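Local coordinates for endonuclease NucS (Thermococcus kodakarensis KOD1, PDB 5GKE), which binds double-stranded DNA together with magnesium and cuts mismatched DNA as a restriction-type endonuclease, at residues 173-178 and 202-207; 179-184 and 210-215. The protein carries 1 engineered substitution. All blocks are in the same frame, centred on the assembly; numbering follows the deposited sequence.

Contact 1: residues 173-178 and 202-207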
loop_
_atom_site.group_PDB
_atom_site.type_symbol
_atom_site.label_atom_id
_atom_site.label_comp_id
_atom_site.label_asym_id
_atom_site.label_seq_id
_atom_site.Cartn_x
_atom_site.Cartn_y
_atom_site.Cartn_z
ATOM N N GLY A 173 -12.320 38.491 -0.384
ATOM C CA GLY A 173 -13.293 37.983 -1.346
ATOM C C GLY A 173 -12.789 37.034 -2.437
ATOM O O GLY A 173 -13.524 36.703 -3.370
ATOM N N ASN A 174 -11.537 36.599 -2.339
ATOM C CA ASN A 174 -11.018 35.581 -3.245
ATOM C C ASN A 174 -11.529 34.181 -2.882
ATOM O O ASN A 174 -11.821 33.900 -1.723
ATOM C CB ASN A 174 -9.488 35.578 -3.233
ATOM C CG ASN A 174 -8.892 36.931 -3.578
ATOM O OD1 ASN A 174 -8.988 37.384 -4.720
ATOM N ND2 ASN A 174 -8.241 37.570 -2.600
ATOM N N ILE A 175 -11.649 33.313 -3.879
ATOM C CA ILE A 175 -11.845 31.893 -3.639
ATOM C C ILE A 175 -10.526 31.263 -3.144
ATOM O O ILE A 175 -9.449 31.550 -3.685
ATOM C CB ILE A 175 -12.301 31.157 -4.915
ATOM C CG1 ILE A 175 -13.552 31.801 -5.515
ATOM C CG2 ILE A 175 -12.540 29.686 -4.631
ATOM C CD1 ILE A 175 -14.659 31.898 -4.556
ATOM N N VAL A 176 -10.604 30.409 -2.124
ATOM C CA VAL A 176 -9.416 29.707 -1.632
ATOM C C VAL A 176 -9.557 28.189 -1.779
ATOM O O VAL A 176 -10.533 27.598 -1.311
ATOM C CB VAL A 176 -9.123 30.053 -0.157
ATOM C CG1 VAL A 176 -7.935 29.257 0.353
ATOM C CG2 VAL A 176 -8.871 31.548 -0.001
ATOM N N VAL A 177 -8.600 27.580 -2.476
ATOM C CA VAL A 177 -8.385 26.135 -2.427
ATOM C C VAL A 177 -7.379 25.812 -1.356
ATOM O O VAL A 177 -6.304 26.413 -1.330
ATOM C CB VAL A 177 -7.812 25.558 -3.719
ATOM C CG1 VAL A 177 -8.121 24.076 -3.796
ATOM C CG2 VAL A 177 -8.343 26.276 -4.903
ATOM N N LEU A 178 -7.715 24.872 -0.480
ATOM C CA LEU A 178 -6.717 24.277 0.404
ATOM C C LEU A 178 -6.409 22.870 -0.084
ATOM O O LEU A 178 -7.328 22.109 -0.418
ATOM C CB LEU A 178 -7.195 24.214 1.846
ATOM C CG LEU A 178 -7.594 25.462 2.623
ATOM C CD1 LEU A 178 -7.823 25.050 4.077
ATOM C CD2 LEU A 178 -6.543 26.565 2.515
ATOM N N GLU A 202 -10.806 29.210 -14.211
ATOM C CA GLU A 202 -11.588 29.216 -15.439
ATOM C C GLU A 202 -12.999 29.774 -15.225
ATOM O O GLU A 202 -13.556 30.394 -16.136
ATOM C CB GLU A 202 -11.646 27.809 -16.039
ATOM C CG GLU A 202 -10.427 27.484 -16.904
ATOM C CD GLU A 202 -10.215 25.992 -17.119
ATOM O OE1 GLU A 202 -11.206 25.229 -17.050
ATOM O OE2 GLU A 202 -9.053 25.586 -17.361
ATOM N N GLU A 203 -13.592 29.532 -14.056
ATOM C CA GLU A 203 -14.846 30.195 -13.691
ATOM C C GLU A 203 -14.691 31.601 -13.104
ATOM O O GLU A 203 -15.379 32.531 -13.511
ATOM C CB GLU A 203 -15.625 29.334 -12.698
ATOM C CG GLU A 203 -16.429 28.215 -13.345
ATOM C CD GLU A 203 -17.778 28.677 -13.880
ATOM O OE1 GLU A 203 -18.093 29.883 -13.768
ATOM O OE2 GLU A 203 -18.528 27.825 -14.405
ATOM N N TYR A 204 -13.825 31.730 -12.110
ATOM C CA TYR A 204 -13.704 32.953 -11.314
ATOM C C TYR A 204 -12.481 33.849 -11.616
ATOM O O TYR A 204 -12.236 34.828 -10.910
ATOM C CB TYR A 204 -13.745 32.571 -9.821
ATOM C CG TYR A 204 -14.947 31.699 -9.485
ATOM C CD1 TYR A 204 -16.200 32.255 -9.268
ATOM C CD2 TYR A 204 -14.830 30.317 -9.410
ATOM C CE1 TYR A 204 -17.304 31.453 -8.982
ATOM C CE2 TYR A 204 -15.927 29.511 -9.124
ATOM C CZ TYR A 204 -17.159 30.083 -8.915
ATOM O OH TYR A 204 -18.247 29.283 -8.634
ATOM N N GLY A 205 -11.679 33.494 -12.609
ATOM C CA GLY A 205 -10.578 34.359 -13.013
ATOM C C GLY A 205 -9.493 34.490 -11.958
ATOM O O GLY A 205 -9.347 33.611 -11.119
ATOM N N ASP A 206 -8.775 35.612 -11.967
ATOM C CA ASP A 206 -7.594 35.823 -11.118
ATOM C C ASP A 206 -7.887 35.782 -9.605
ATOM O O ASP A 206 -6.970 35.827 -8.779
ATOM C CB ASP A 206 -6.936 37.156 -11.482
ATOM C CG ASP A 206 -5.641 37.402 -10.720
ATOM O OD1 ASP A 206 -4.868 36.435 -10.517
ATOM O OD2 ASP A 206 -5.401 38.561 -10.315
ATOM N N LYS A 207 -9.160 35.641 -9.250
ATOM C CA LYS A 207 -9.628 35.756 -7.866
ATOM C C LYS A 207 -9.459 34.476 -7.029
ATOM O O LYS A 207 -10.128 34.311 -6.009
ATOM C CB LYS A 207 -11.097 36.193 -7.839
ATOM C CG LYS A 207 -11.308 37.650 -8.263
ATOM C CD LYS A 207 -10.736 38.631 -7.233
ATOM C CE LYS A 207 -11.740 39.716 -6.845
ATOM N NZ LYS A 207 -11.674 40.100 -5.400
#
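Ile-175 and Lys-207 meet through their backbones at the point where the chain, leaving helix 187-204, comes up beside strand 175-180. Ile-175 N donates to Lys-207 O at 2.8 Å; the bond is bent at the hydrogen (134°), although the donor lies almost in line with the C=O bond. The turn that delivers this carbonyl passes through Gly-205, whose positive phi ends the helix.

Side chains settle on both sides of this bond along the strand. The course of the backbone itself puts Asn-174 CB 3.1 Å from Lys-207 O. With CG anti to its carbonyl carbon (chi1 -56°), Asn-174 turns its amide toward the lysine stem, and OD1 rests on a methylene, Lys-207 CD, at 3.3 Å. The two chains cross at about a right angle, and the lysine is bent at each torsion beyond chi1, folding round the amide oxygen instead of running straight out. Lys-207 NZ is 3.9 Å from Asn-174 OD1 and 4.4 Å from Gly-173 O, both longer than a hydrogen bond, so any attraction there is probably no more than a weak electrostatic one.

On the other side Ile-175 sends CG1 over a face of the Tyr-204 ring, 4.2 Å from Tyr-204 CG, hence above the ring's root and not its hydroxyl end. Glu-203 CB lies below the opposite face, displaced toward the rim. Ile-175 also packs on Leu-167 of the neighbouring strand, while Asn-174 N is bonded to Asp-170 OD2.

The backbone bond is in keeping with the parallel pairing that Arg-209 continues, and the chemistry amounts to packing of hydrocarbon groups beside one backbone hydrogen bond, at the domain surface.

Contact 2: residues 179-184 and 210-215. With MG (magnesium ion), chain E; nucleotides of chain C; nucleotides of chain D.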
loop_
_atom_site.group_PDB
_atom_site.type_symbol
_atom_site.label_atom_id
_atom_site.label_comp_id
_atom_site.label_asym_id
_atom_site.label_seq_id
_atom_site.Cartn_x
_atom_site.Cartn_y
_atom_site.Cartn_z
ATOM N N GLU A 179 -5.118 22.546 -0.169
ATOM C CA GLU A 179 -4.682 21.160 -0.303
ATOM C C GLU A 179 -3.960 20.749 0.985
ATOM O O GLU A 179 -3.009 21.406 1.405
ATOM C CB GLU A 179 -3.780 20.975 -1.522
ATOM C CG GLU A 179 -3.185 19.563 -1.654
ATOM C CD GLU A 179 -4.227 18.464 -1.864
ATOM O OE1 GLU A 179 -3.857 17.272 -1.781
ATOM O OE2 GLU A 179 -5.411 18.778 -2.130
ATOM N N LEU A 180 -4.444 19.690 1.624
ATOM C CA LEU A 180 -3.898 19.245 2.904
ATOM C C LEU A 180 -3.017 18.028 2.721
ATOM O O LEU A 180 -3.294 17.177 1.864
ATOM C CB LEU A 180 -5.012 18.906 3.896
ATOM C CG LEU A 180 -6.232 19.819 3.950
ATOM C CD1 LEU A 180 -7.264 19.311 4.978
ATOM C CD2 LEU A 180 -5.804 21.249 4.249
ATOM N N LYS A 181 -1.953 17.961 3.520
ATOM C CA LYS A 181 -1.141 16.752 3.667
ATOM C C LYS A 181 -0.772 16.553 5.118
ATOM O O LYS A 181 -0.235 17.471 5.754
ATOM C CB LYS A 181 0.132 16.815 2.824
ATOM C CG LYS A 181 -0.118 16.827 1.335
ATOM C CD LYS A 181 -0.839 15.575 0.865
ATOM C CE LYS A 181 -1.309 15.751 -0.571
ATOM N NZ LYS A 181 -2.299 14.735 -1.004
ATOM N N ARG A 182 -1.027 15.349 5.628
ATOM C CA ARG A 182 -0.728 15.004 7.023
ATOM C C ARG A 182 0.770 14.853 7.246
ATOM O O ARG A 182 1.244 14.836 8.369
ATOM C CB ARG A 182 -1.451 13.703 7.439
ATOM C CG ARG A 182 -1.006 12.434 6.708
ATOM C CD ARG A 182 -1.529 11.170 7.412
ATOM N NE ARG A 182 -1.324 11.293 8.850
ATOM C CZ ARG A 182 -0.157 11.087 9.452
ATOM N NH1 ARG A 182 0.896 10.702 8.753
ATOM N NH2 ARG A 182 -0.050 11.257 10.753
ATOM N N ARG A 183 1.513 14.734 6.158
ATOM C CA ARG A 183 2.942 14.554 6.255
ATOM C C ARG A 183 3.609 15.517 5.283
ATOM O O ARG A 183 2.920 16.245 4.559
ATOM C CB ARG A 183 3.318 13.095 5.964
ATOM C CG ARG A 183 3.009 12.639 4.552
ATOM C CD ARG A 183 3.366 11.181 4.317
ATOM N NE ARG A 183 3.711 10.943 2.910
ATOM C CZ ARG A 183 4.052 9.762 2.397
ATOM N NH1 ARG A 183 4.094 8.685 3.169
ATOM N NH2 ARG A 183 4.357 9.655 1.107
ATOM N N ARG A 184 4.940 15.510 5.259
ATOM C CA ARG A 184 5.691 16.419 4.417
ATOM C C ARG A 184 5.176 16.384 2.975
ATOM O O ARG A 184 5.000 15.325 2.383
ATOM C CB ARG A 184 7.173 16.075 4.459
ATOM C CG ARG A 184 7.952 16.597 3.268
ATOM C CD ARG A 184 9.423 16.392 3.463
ATOM N NE ARG A 184 9.923 17.303 4.470
ATOM C CZ ARG A 184 11.007 18.044 4.307
ATOM N NH1 ARG A 184 11.691 17.962 3.174
ATOM N NH2 ARG A 184 11.396 18.867 5.268
ATOM N N GLY A 210 -4.466 29.446 -4.166
ATOM C CA GLY A 210 -4.163 28.115 -3.663
ATOM C C GLY A 210 -3.305 28.112 -2.415
ATOM O O GLY A 210 -2.322 28.852 -2.318
ATOM N N ILE A 211 -3.590 27.205 -1.493
ATOM C CA ILE A 211 -2.764 27.112 -0.300
ATOM C C ILE A 211 -2.467 25.661 0.015
ATOM O O ILE A 211 -3.380 24.849 0.170
ATOM C CB ILE A 211 -3.425 27.751 0.927
ATOM C CG1 ILE A 211 -3.844 29.190 0.644
ATOM C CG2 ILE A 211 -2.480 27.693 2.120
ATOM C CD1 ILE A 211 -4.278 29.935 1.893
ATOM N N LEU A 212 -1.183 25.337 0.091
ATOM C CA LEU A 212 -0.769 24.016 0.516
ATOM C C LEU A 212 -0.642 24.033 2.028
ATOM O O LEU A 212 -0.001 24.907 2.603
ATOM C CB LEU A 212 0.550 23.602 -0.137
ATOM C CG LEU A 212 1.100 22.222 0.242
ATOM C CD1 LEU A 212 0.059 21.136 0.108
ATOM C CD2 LEU A 212 2.253 21.907 -0.647
ATOM N N VAL A 213 -1.290 23.086 2.674
ATOM C CA VAL A 213 -1.307 23.066 4.119
ATOM C C VAL A 213 -0.728 21.725 4.559
ATOM O O VAL A 213 -1.327 20.672 4.347
ATOM C CB VAL A 213 -2.751 23.287 4.659
ATOM C CG1 VAL A 213 -2.782 23.286 6.172
ATOM C CG2 VAL A 213 -3.318 24.586 4.120
ATOM N N ALA A 214 0.453 21.767 5.152
ATOM C CA ALA A 214 1.139 20.555 5.560
ATOM C C ALA A 214 2.121 20.897 6.677
ATOM O O ALA A 214 2.300 22.063 7.002
ATOM C CB ALA A 214 1.854 19.938 4.364
ATOM N N PRO A 215 2.744 19.886 7.287
ATOM C CA PRO A 215 3.776 20.226 8.279
ATOM C C PRO A 215 5.090 20.748 7.668
ATOM O O PRO A 215 5.858 21.387 8.377
ATOM C CB PRO A 215 3.996 18.903 9.027
ATOM C CG PRO A 215 3.349 17.844 8.199
ATOM C CD PRO A 215 2.263 18.501 7.430
HETATM MG MG MG E . -6.040 16.332 -1.772
ATOM P P DG C 9 1.667 7.911 6.443
ATOM O OP1 DG C 9 3.019 8.468 6.214
ATOM O OP2 DG C 9 0.522 8.807 6.699
ATOM O "O5'" DG C 9 1.322 6.979 5.200
ATOM C "C5'" DG C 9 2.296 6.074 4.708
ATOM C "C4'" DG C 9 1.763 4.651 4.694
ATOM O "O4'" DG C 9 0.668 4.547 3.754
ATOM C "C3'" DG C 9 2.796 3.596 4.304
ATOM O "O3'" DG C 9 3.113 2.794 5.439
ATOM C "C2'" DG C 9 2.131 2.763 3.212
ATOM C "C1'" DG C 9 0.987 3.641 2.727
ATOM N N9 DG C 9 1.254 4.388 1.498
ATOM C C8 DG C 9 1.295 5.759 1.354
ATOM N N7 DG C 9 1.509 6.151 0.120
ATOM C C5 DG C 9 1.604 4.963 -0.602
ATOM C C6 DG C 9 1.836 4.748 -1.987
ATOM O O6 DG C 9 2.007 5.595 -2.891
ATOM N N1 DG C 9 1.869 3.395 -2.294
ATOM C C2 DG C 9 1.698 2.373 -1.387
ATOM N N2 DG C 9 1.756 1.126 -1.884
ATOM N N3 DG C 9 1.483 2.556 -0.088
ATOM C C4 DG C 9 1.451 3.869 0.235
ATOM P P DA D 3 13.238 16.250 0.988
ATOM O OP1 DA D 3 13.175 17.709 0.774
ATOM O OP2 DA D 3 12.145 15.542 1.694
ATOM O "O5'" DA D 3 13.427 15.594 -0.441
ATOM C "C5'" DA D 3 14.216 16.244 -1.392
ATOM C "C4'" DA D 3 14.157 15.512 -2.714
ATOM O "O4'" DA D 3 14.479 14.113 -2.505
ATOM C "C3'" DA D 3 12.791 15.528 -3.406
ATOM O "O3'" DA D 3 12.989 15.663 -4.806
ATOM C "C2'" DA D 3 12.218 14.150 -3.048
ATOM C "C1'" DA D 3 13.485 13.314 -3.112
ATOM N N9 DA D 3 13.431 12.034 -2.402
ATOM C C8 DA D 3 13.142 11.824 -1.080
ATOM N N7 DA D 3 13.208 10.561 -0.717
ATOM C C5 DA D 3 13.573 9.901 -1.881
ATOM C C6 DA D 3 13.815 8.540 -2.168
ATOM N N6 DA D 3 13.707 7.565 -1.261
ATOM N N1 DA D 3 14.165 8.218 -3.432
ATOM C C2 DA D 3 14.270 9.199 -4.344
ATOM N N3 DA D 3 14.075 10.511 -4.190
ATOM C C4 DA D 3 13.722 10.796 -2.924
ATOM P P DC C 6 -5.111 13.073 -1.587
ATOM O OP1 DC C 6 -4.824 14.395 -0.986
ATOM O OP2 DC C 6 -4.126 12.478 -2.513
ATOM O "O5'" DC C 6 -5.351 12.071 -0.372
ATOM C "C5'" DC C 6 -6.350 12.386 0.586
ATOM C "C4'" DC C 6 -6.515 11.270 1.592
ATOM O "O4'" DC C 6 -6.770 10.022 0.904
ATOM C "C3'" DC C 6 -5.307 11.008 2.476
ATOM O "O3'" DC C 6 -5.764 10.545 3.735
ATOM C "C2'" DC C 6 -4.571 9.918 1.707
ATOM C "C1'" DC C 6 -5.744 9.095 1.198
ATOM N N1 DC C 6 -5.471 8.303 -0.043
ATOM C C2 DC C 6 -5.655 6.919 -0.030
ATOM O O2 DC C 6 -6.002 6.368 1.019
ATOM N N3 DC C 6 -5.433 6.214 -1.166
ATOM C C4 DC C 6 -5.057 6.850 -2.286
ATOM N N4 DC C 6 -4.847 6.115 -3.386
ATOM C C5 DC C 6 -4.872 8.264 -2.321
ATOM C C6 DC C 6 -5.095 8.945 -1.190
#
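The Glu-X-Lys half of the PD-(D/E)XK nuclease motif, Glu-179 to Lys-181, lies at the end of strand 175-180, Lys-181 just beyond it, paired in parallel with 210-215. Three backbone bonds fix the register: Glu-179 N to Ile-211 O (2.9 Å), Val-213 N to Glu-179 O (2.7 Å) and Lys-181 N to Val-213 O (2.9 Å), with angles at hydrogen of 156° or more. On one face Leu-180 CD2 packs on Val-213 CB at 3.7 Å; on the other, Leu-212 CD1 touches Glu-179 CG.

Glu-179 extends CG anti to its backbone N (chi1 175°) and bends at chi2, presenting both carboxylate oxygens to magnesium, OE1 at 2.4 Å. DC6 OP1 of chain C binds the same ion and accepts from Lys-181 NZ, which forms a salt bridge with Glu-179 OE1 whose hydrogen bond is weak.

Arg-183 NH1 meets DG9 OP1 of chain C in the guanidinium plane at 3.2 Å, while NH2 pairs with Glu-186. Arg-184 NH1 approaches DA3 OP1 of chain D at its guanidinium edge, 2.8 Å away. Arg-182 NH1 bonds weakly to DG9 OP2; its strongest polar partner is Gly-130 O, through NE, and NH2 bonds to Arg-44 O of the second subunit. With an alanine here, both carbonyls and the phosphate would probably each lose the guanidinium nitrogen holding it. Such metal-and-phosphate geometry typifies PD-(D/E)XK nucleases.

Contacts 1 and 2 sample two ends of one beta-alpha-beta unit: strand 175-180, helix 187-204 and the parallel strand 208-214. Their segments alternate along the chain, and their centres lie 18 Å apart. Between them the pairing is continuous, with Val-177 O and Ile-211 N at 2.8 Å, a probable hydrogen bond, and with Leu-178 CD2 packed 3.7 Å from Ile-211 CB. The helix that leaves the DNA-facing end of the unit carries Gln-192 of the magnesium site and returns the chain through 202-207. Contact 1 lies at the other end of the strands from the metal, its nearest atom about 8 Å from the nucleic acid, whereas 179-184 touches the metal and both DNA strands directly.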